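Local coordinates for uncharacterized protein (PDB 4QEY), which is of unknown function but belongs to a family of PLAT/LH2- and C2-like lipoproteins that probably bind calcium, at residues 42-55 with 65-77. Numbering follows the deposited sequence.
Sequences KLYNENGEYLGDSY and ISCQTGKEGSMMT
Y44 and Q68 form a single antiparallel bridge, a hydrogen-bonded pair. Y44 N donates to Q68 O at 2.8 Å, and Q68 N returns a bond to Y44 O at 2.9 Å. Each carbonyl oxygen also receives a CA-H...O contact, Q68 O from L43 and Y44 O from C67. Water extends the polar pairing on both flanks. One water donates to K42 O and accepts from G70 N. A second accepts from S66 OG and donates to Q68 OE1 and, at 3.3 Å, to Y44 O.

The apolar contacts gather on C67. Its SG lies 3.8 Å from L43 CD1. It also meets Y55 CD2 at 4.0 Å, and this is an oblique sulfur-aromatic contact. The second branch of L43, CD2, reaches M76 CE, the methyl end of a selenomethionine, also at 3.8 Å. An alanine here would remove both branches and would probably open a gap beside C67 SG and M76 CE, leaving the sulfur with CB alone from this residue. Y55 has CG anti to the backbone N (chi1 -177°), which sets its ring beside I65 and C67, and CE2 meets I65 CG2 at 3.8 Å. L51 CD1 sits over the centre of one face of this ring. The Y44 ring has T69 C and G70 N at its edge, and Q68 CG packs alongside Y44 CB at 4.0 Å.

The 45-48 type I turn joins 43-44 to 50-52 in a small hairpin, and N45 OD1 accepts E49 N across its base. L43 of the hairpin touches A34 of strand 26-36 in one sheet and C67 of strand 64-68 in the other. The hairpin therefore contacts both sheets of a beta sandwich, beside strands 64-68 and 55-57, each outermost in its sheet.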
ATOM      1  N   LYS A  42      14.065   5.989  -6.845  1.00 52.29           N
ATOM      2  CA  LYS A  42      13.125   7.083  -7.044  1.00 49.98           C
ATOM      3  C   LYS A  42      11.716   6.518  -7.059  1.00 51.54           C
ATOM      4  O   LYS A  42      11.531   5.401  -7.542  1.00 52.02           O
ATOM      5  CB  LYS A  42      13.419   7.829  -8.343  1.00 52.64           C
ATOM      6  CG  LYS A  42      14.631   8.716  -8.332  1.00 47.16           C
ATOM      7  CD  LYS A  42      14.435   9.700  -9.457  1.00 50.23           C
ATOM      8  CE  LYS A  42      15.441  10.807  -9.528  1.00 53.61           C
ATOM      9  NZ  LYS A  42      14.885  11.967 -10.291  1.00 49.18           N
ATOM     10  N   LEU A  43      10.723   7.241  -6.538  1.00 45.64           N
ATOM     11  CA  LEU A  43       9.365   6.681  -6.546  1.00 43.49           C
ATOM     12  C   LEU A  43       8.462   7.505  -7.450  1.00 45.29           C
ATOM     13  O   LEU A  43       8.584   8.725  -7.518  1.00 44.38           O
ATOM     14  CB  LEU A  43       8.768   6.581  -5.124  1.00 41.69           C
ATOM     15  CG  LEU A  43       9.542   5.734  -4.108  1.00 45.83           C
ATOM     16  CD1 LEU A  43       8.842   5.750  -2.768  1.00 44.29           C
ATOM     17  CD2 LEU A  43       9.728   4.289  -4.603  1.00 47.42           C
ATOM     18  N   TYR A  44       7.559   6.827  -8.143  1.00 42.19           N
ATOM     19  CA  TYR A  44       6.678   7.472  -9.094  1.00 43.58           C
ATOM     20  C   TYR A  44       5.252   7.038  -8.928  1.00 50.34           C
ATOM     21  O   TYR A  44       4.989   5.902  -8.542  1.00 48.99           O
ATOM     22  CB  TYR A  44       7.131   7.132 -10.536  1.00 47.52           C
ATOM     23  CG  TYR A  44       8.582   7.436 -10.835  1.00 50.34           C
ATOM     24  CD1 TYR A  44       8.986   8.717 -11.189  1.00 53.74           C
ATOM     25  CD2 TYR A  44       9.550   6.434 -10.784  1.00 50.90           C
ATOM     26  CE1 TYR A  44      10.322   9.005 -11.459  1.00 56.18           C
ATOM     27  CE2 TYR A  44      10.887   6.707 -11.066  1.00 52.87           C
ATOM     28  CZ  TYR A  44      11.268   7.993 -11.413  1.00 60.86           C
ATOM     29  OH  TYR A  44      12.579   8.277 -11.728  1.00 63.59           O
ATOM     30  N   ASN A  45       4.316   7.926  -9.271  1.00 51.46           N
ATOM     31  CA  ASN A  45       2.886   7.598  -9.266  1.00 52.13           C
ATOM     32  C   ASN A  45       2.533   6.959 -10.625  1.00 61.91           C
ATOM     33  O   ASN A  45       3.427   6.783 -11.456  1.00 62.83           O
ATOM     34  CB  ASN A  45       2.025   8.839  -8.965  1.00 47.65           C
ATOM     35  CG  ASN A  45       2.115   9.980  -9.954  1.00 61.52           C
ATOM     36  OD1 ASN A  45       2.720   9.897 -11.026  1.00 66.30           O
ATOM     37  ND2 ASN A  45       1.481  11.084  -9.622  1.00 47.91           N
ATOM     38  N   GLU A  46       1.246   6.634 -10.859  1.00 61.19           N
ATOM     39  CA  GLU A  46       0.733   6.021 -12.096  1.00 63.56           C
ATOM     40  C   GLU A  46       1.060   6.871 -13.351  1.00 69.55           C
ATOM     41  O   GLU A  46       1.334   6.289 -14.399  1.00 72.75           O
ATOM     42  CB  GLU A  46      -0.799   5.789 -12.003  1.00 65.41           C
ATOM     43  CG  GLU A  46      -1.661   6.987 -11.581  1.00 80.28           C
ATOM     44  CD  GLU A  46      -1.491   7.591 -10.190  1.00 97.75           C
ATOM     45  OE1 GLU A  46      -1.002   6.887  -9.276  1.00 84.15           O
ATOM     46  OE2 GLU A  46      -1.864   8.776 -10.016  1.00 91.24           O
ATOM     47  N   ASN A  47       1.085   8.223 -13.231  1.00 64.65           N
ATOM     48  CA  ASN A  47       1.366   9.176 -14.319  1.00 66.36           C
ATOM     49  C   ASN A  47       2.881   9.418 -14.519  1.00 69.13           C
ATOM     50  O   ASN A  47       3.270  10.305 -15.291  1.00 69.67           O
ATOM     51  CB  ASN A  47       0.675  10.518 -14.024  1.00 70.10           C
ATOM     52  CG  ASN A  47      -0.821  10.441 -13.814  1.00101.72           C
ATOM     53  OD1 ASN A  47      -1.547   9.752 -14.543  1.00 95.97           O
ATOM     54  ND2 ASN A  47      -1.320  11.200 -12.839  1.00 96.84           N
ATOM     55  N   GLY A  48       3.711   8.641 -13.815  1.00 64.13           N
ATOM     56  CA  GLY A  48       5.170   8.720 -13.878  1.00 63.50           C
ATOM     57  C   GLY A  48       5.794   9.945 -13.234  1.00 63.56           C
ATOM     58  O   GLY A  48       6.943  10.282 -13.532  1.00 64.89           O
ATOM     59  N   GLU A  49       5.048  10.621 -12.354  1.00 56.26           N
ATOM     60  CA  GLU A  49       5.518  11.817 -11.648  1.00 55.26           C
ATOM     61  C   GLU A  49       6.328  11.391 -10.432  1.00 53.96           C
ATOM     62  O   GLU A  49       5.883  10.513  -9.691  1.00 52.02           O
ATOM     63  CB  GLU A  49       4.337  12.722 -11.244  1.00 56.68           C
ATOM     64  CG  GLU A  49       3.511  13.250 -12.414  1.00 71.62           C
ATOM     65  CD  GLU A  49       2.170  13.890 -12.086  1.00 97.16           C
ATOM     66  OE1 GLU A  49       1.628  13.645 -10.982  1.00 76.05           O
ATOM     67  OE2 GLU A  49       1.620  14.578 -12.977  1.00102.48           O
ATOM     68  N   TYR A  50       7.526  11.980 -10.251  1.00 48.09           N
ATOM     69  CA  TYR A  50       8.443  11.692  -9.146  1.00 44.82           C
ATOM     70  C   TYR A  50       7.823  12.146  -7.826  1.00 47.54           C
ATOM     71  O   TYR A  50       7.388  13.289  -7.711  1.00 48.55           O
ATOM     72  CB  TYR A  50       9.805  12.365  -9.387  1.00 45.74           C
ATOM     73  CG  TYR A  50      10.849  12.182  -8.303  1.00 45.21           C
ATOM     74  CD1 TYR A  50      11.201  10.912  -7.852  1.00 46.04           C
ATOM     75  CD2 TYR A  50      11.587  13.263  -7.831  1.00 46.03           C
ATOM     76  CE1 TYR A  50      12.181  10.737  -6.878  1.00 45.38           C
ATOM     77  CE2 TYR A  50      12.605  13.093  -6.893  1.00 45.86           C
ATOM     78  CZ  TYR A  50      12.911  11.823  -6.435  1.00 49.36           C
ATOM     79  OH  TYR A  50      13.929  11.636  -5.535  1.00 49.08           O
ATOM     80  N   LEU A  51       7.780  11.228  -6.842  1.00 42.16           N
ATOM     81  CA  LEU A  51       7.193  11.420  -5.510  1.00 40.77           C
ATOM     82  C   LEU A  51       8.230  11.667  -4.410  1.00 46.07           C
ATOM     83  O   LEU A  51       7.870  12.120  -3.315  1.00 47.69           O
ATOM     84  CB  LEU A  51       6.390  10.151  -5.132  1.00 38.68           C
ATOM     85  CG  LEU A  51       5.172   9.799  -5.994  1.00 41.44           C
ATOM     86  CD1 LEU A  51       4.672   8.417  -5.654  1.00 39.64           C
ATOM     87  CD2 LEU A  51       4.061  10.843  -5.841  1.00 40.15           C
ATOM     88  N   GLY A  52       9.476  11.314  -4.693  1.00 41.32           N
ATOM     89  CA  GLY A  52      10.589  11.343  -3.757  1.00 40.66           C
ATOM     90  C   GLY A  52      11.115   9.928  -3.590  1.00 44.92           C
ATOM     91  O   GLY A  52      10.725   9.034  -4.339  1.00 42.77           O
ATOM     92  N   ASP A  53      11.980   9.700  -2.601  1.00 44.74           N
ATOM     93  CA  ASP A  53      12.599   8.395  -2.358  1.00 45.22           C
ATOM     94  C   ASP A  53      11.868   7.603  -1.261  1.00 50.85           C
ATOM     95  O   ASP A  53      12.222   6.463  -0.964  1.00 52.21           O
ATOM     96  CB  ASP A  53      14.059   8.592  -1.975  1.00 48.61           C
ATOM     97  CG  ASP A  53      14.876   9.341  -3.010  1.00 53.77           C
ATOM     98  OD1 ASP A  53      14.465   9.361  -4.186  1.00 52.14           O
ATOM     99  OD2 ASP A  53      15.909   9.936  -2.632  1.00 63.48           O
ATOM    100  N   SER A  54      10.862   8.213  -0.664  1.00 46.94           N
ATOM    101  CA  SER A  54       9.953   7.617   0.313  1.00 45.56           C
ATOM    102  C   SER A  54       8.578   8.185   0.047  1.00 49.17           C
ATOM    103  O   SER A  54       8.480   9.391  -0.182  1.00 49.87           O
ATOM    104  CB  SER A  54      10.412   7.873   1.748  1.00 47.11           C
ATOM    105  OG  SER A  54      10.126   9.205   2.146  1.00 51.19           O
ATOM    106  N   TYR A  55       7.531   7.359   0.040  1.00 44.43           N
ATOM    107  CA  TYR A  55       6.196   7.887  -0.216  1.00 42.91           C
ATOM    108  C   TYR A  55       5.286   7.515   0.955  1.00 46.99           C
ATOM    109  O   TYR A  55       4.986   6.351   1.192  1.00 45.54           O
ATOM    110  CB  TYR A  55       5.665   7.388  -1.563  1.00 42.94           C
ATOM    111  CG  TYR A  55       4.317   7.936  -1.950  1.00 43.39           C
ATOM    112  CD1 TYR A  55       4.064   9.309  -1.918  1.00 43.77           C
ATOM    113  CD2 TYR A  55       3.342   7.106  -2.504  1.00 45.08           C
ATOM    114  CE1 TYR A  55       2.828   9.822  -2.291  1.00 42.37           C
ATOM    115  CE2 TYR A  55       2.115   7.616  -2.926  1.00 46.52           C
ATOM    116  CZ  TYR A  55       1.868   8.976  -2.827  1.00 53.83           C
ATOM    117  OH  TYR A  55       0.660   9.481  -3.239  1.00 58.96           O
ATOM    118  N   ILE A  65      -4.321   4.048  -4.462  1.00 45.16           N
ATOM    119  CA  ILE A  65      -2.997   4.672  -4.354  1.00 43.81           C
ATOM    120  C   ILE A  65      -2.018   3.718  -4.984  1.00 46.21           C
ATOM    121  O   ILE A  65      -2.030   2.528  -4.682  1.00 45.75           O
ATOM    122  CB  ILE A  65      -2.584   5.081  -2.901  1.00 45.23           C
ATOM    123  CG1 ILE A  65      -3.474   6.199  -2.362  1.00 45.99           C
ATOM    124  CG2 ILE A  65      -1.105   5.523  -2.829  1.00 45.04           C
ATOM    125  CD1 ILE A  65      -3.364   7.639  -3.043  1.00 55.34           C
ATOM    126  N   SER A  66      -1.177   4.244  -5.855  1.00 43.86           N
ATOM    127  CA  SER A  66      -0.157   3.483  -6.553  1.00 44.41           C
ATOM    128  C   SER A  66       1.213   4.106  -6.345  1.00 47.66           C
ATOM    129  O   SER A  66       1.348   5.334  -6.271  1.00 45.48           O
ATOM    130  CB  SER A  66      -0.487   3.413  -8.039  1.00 48.82           C
ATOM    131  OG  SER A  66       0.528   2.732  -8.752  1.00 64.52           O
ATOM    132  N   CYS A  67       2.227   3.246  -6.256  1.00 46.29           N
ATOM    133  CA  CYS A  67       3.619   3.648  -6.135  1.00 47.01           C
ATOM    134  C   CYS A  67       4.487   2.648  -6.913  1.00 49.21           C
ATOM    135  O   CYS A  67       4.262   1.447  -6.815  1.00 48.18           O
ATOM    136  CB  CYS A  67       4.032   3.755  -4.673  1.00 46.81           C
ATOM    137  SG  CYS A  67       5.654   4.504  -4.431  1.00 51.91           S
ATOM    138  N   GLN A  68       5.435   3.145  -7.726  1.00 46.18           N
ATOM    139  CA  GLN A  68       6.322   2.292  -8.528  1.00 46.97           C
ATOM    140  C   GLN A  68       7.743   2.859  -8.629  1.00 50.97           C
ATOM    141  O   GLN A  68       7.952   4.051  -8.421  1.00 50.42           O
ATOM    142  CB  GLN A  68       5.757   2.098  -9.953  1.00 49.56           C
ATOM    143  CG  GLN A  68       5.740   3.368 -10.804  1.00 48.48           C
ATOM    144  CD  GLN A  68       4.940   3.222 -12.052  1.00 63.51           C
ATOM    145  OE1 GLN A  68       3.734   3.009 -12.013  1.00 58.23           O
ATOM    146  NE2 GLN A  68       5.578   3.446 -13.183  1.00 71.73           N
ATOM    147  N   THR A  69       8.700   1.986  -8.987  1.00 49.25           N
ATOM    148  CA  THR A  69      10.099   2.315  -9.247  1.00 50.80           C
ATOM    149  C   THR A  69      10.339   2.437 -10.755  1.00 60.56           C
ATOM    150  O   THR A  69       9.412   2.291 -11.554  1.00 61.71           O
ATOM    151  CB  THR A  69      11.054   1.246  -8.649  1.00 53.07           C
ATOM    152  OG1 THR A  69      10.849   0.002  -9.308  1.00 57.09           O
ATOM    153  CG2 THR A  69      10.932   1.083  -7.180  1.00 46.83           C
ATOM    154  N   GLY A  70      11.601   2.615 -11.124  1.00 60.10           N
ATOM    155  CA  GLY A  70      12.051   2.607 -12.505  1.00 62.97           C
ATOM    156  C   GLY A  70      12.301   1.171 -12.900  1.00 69.54           C
ATOM    157  O   GLY A  70      12.023   0.260 -12.106  1.00 69.21           O
ATOM    158  N   LYS A  71      12.842   0.951 -14.113  1.00 68.60           N
ATOM    159  CA  LYS A  71      13.109  -0.379 -14.674  1.00 70.33           C
ATOM    160  C   LYS A  71      14.180  -1.161 -13.878  1.00 74.97           C
ATOM    161  O   LYS A  71      14.251  -2.380 -14.030  1.00 76.90           O
ATOM    162  CB  LYS A  71      13.560  -0.253 -16.142  1.00 75.40           C
ATOM    163  N   GLU A  72      15.006  -0.480 -13.052  1.00 70.01           N
ATOM    164  CA  GLU A  72      16.099  -1.125 -12.321  1.00 71.18           C
ATOM    165  C   GLU A  72      15.749  -1.384 -10.840  1.00 74.06           C
ATOM    166  O   GLU A  72      16.649  -1.651 -10.037  1.00 75.11           O
ATOM    167  CB  GLU A  72      17.383  -0.282 -12.415  1.00 74.02           C
ATOM    168  CG  GLU A  72      18.279  -0.665 -13.592  1.00 90.83           C
ATOM    169  CD  GLU A  72      17.746  -0.527 -15.007  1.00115.72           C
ATOM    170  OE1 GLU A  72      16.963   0.413 -15.274  1.00121.44           O
ATOM    171  OE2 GLU A  72      18.176  -1.324 -15.871  1.00106.77           O
ATOM    172  N   GLY A  73      14.453  -1.388 -10.526  1.00 68.24           N
ATOM    173  CA  GLY A  73      13.938  -1.683  -9.194  1.00 65.14           C
ATOM    174  C   GLY A  73      14.215  -3.118  -8.800  1.00 69.57           C
ATOM    175  O   GLY A  73      14.104  -4.015  -9.637  1.00 70.17           O
ATOM    176  N   SER A  74      14.603  -3.344  -7.535  1.00 66.43           N
ATOM    177  CA  SER A  74      14.930  -4.679  -7.027  1.00 68.37           C
ATOM    178  C   SER A  74      13.954  -5.125  -5.924  1.00 71.68           C
ATOM    179  O   SER A  74      13.838  -6.327  -5.663  1.00 71.49           O
ATOM    180  CB  SER A  74      16.362  -4.711  -6.495  1.00 73.42           C
ATOM    181  OG  SER A  74      16.569  -3.816  -5.414  1.00 77.10           O
HETATM  182  N   MSE A  75      13.236  -4.171  -5.302  1.00 67.58           N
HETATM  183  CA  MSE A  75      12.300  -4.458  -4.215  1.00 66.27           C
HETATM  184  C   MSE A  75      11.433  -3.264  -3.858  1.00 61.24           C
HETATM  185  O   MSE A  75      11.912  -2.133  -3.909  1.00 61.20           O
HETATM  186  CB  MSE A  75      13.110  -4.854  -2.970  1.00 71.07           C
HETATM  187  CG  MSE A  75      12.277  -5.460  -1.880  1.00 79.99           C
HETATM  188 SE   MSE A  75      12.904  -4.913  -0.161  0.75 91.04          SE
HETATM  189  CE  MSE A  75      12.339  -2.949  -0.199  1.00 84.25           C
HETATM  190  N   MSE A  76      10.187  -3.517  -3.429  1.00 50.71           N
HETATM  191  CA  MSE A  76       9.294  -2.486  -2.897  1.00 44.86           C
HETATM  192  C   MSE A  76       8.508  -3.051  -1.710  1.00 48.97           C
HETATM  193  O   MSE A  76       8.058  -4.199  -1.761  1.00 50.93           O
HETATM  194  CB  MSE A  76       8.336  -1.893  -3.939  1.00 44.75           C
HETATM  195  CG  MSE A  76       7.456  -0.788  -3.327  1.00 47.63           C
HETATM  196 SE   MSE A  76       6.316   0.193  -4.509  0.75 52.14          SE
HETATM  197  CE  MSE A  76       7.678   1.152  -5.395  1.00 50.99           C
ATOM    198  N   THR A  77       8.353  -2.240  -0.650  1.00 42.79           N
ATOM    199  CA  THR A  77       7.600  -2.597   0.550  1.00 41.79           C
ATOM    200  C   THR A  77       6.518  -1.558   0.804  1.00 44.30           C
ATOM    201  O   THR A  77       6.731  -0.360   0.618  1.00 42.72           O
ATOM    202  CB  THR A  77       8.532  -2.739   1.769  1.00 49.64           C
ATOM    203  OG1 THR A  77       9.483  -3.752   1.477  1.00 58.40           O
ATOM    204  CG2 THR A  77       7.794  -3.133   3.041  1.00 44.21           C
TER
HETATM  205  O   HOH W   1      12.925   4.113  -9.196  1.00 43.71           O
HETATM  206  O   HOH W   2       2.579   3.951  -9.633  1.00 47.18           O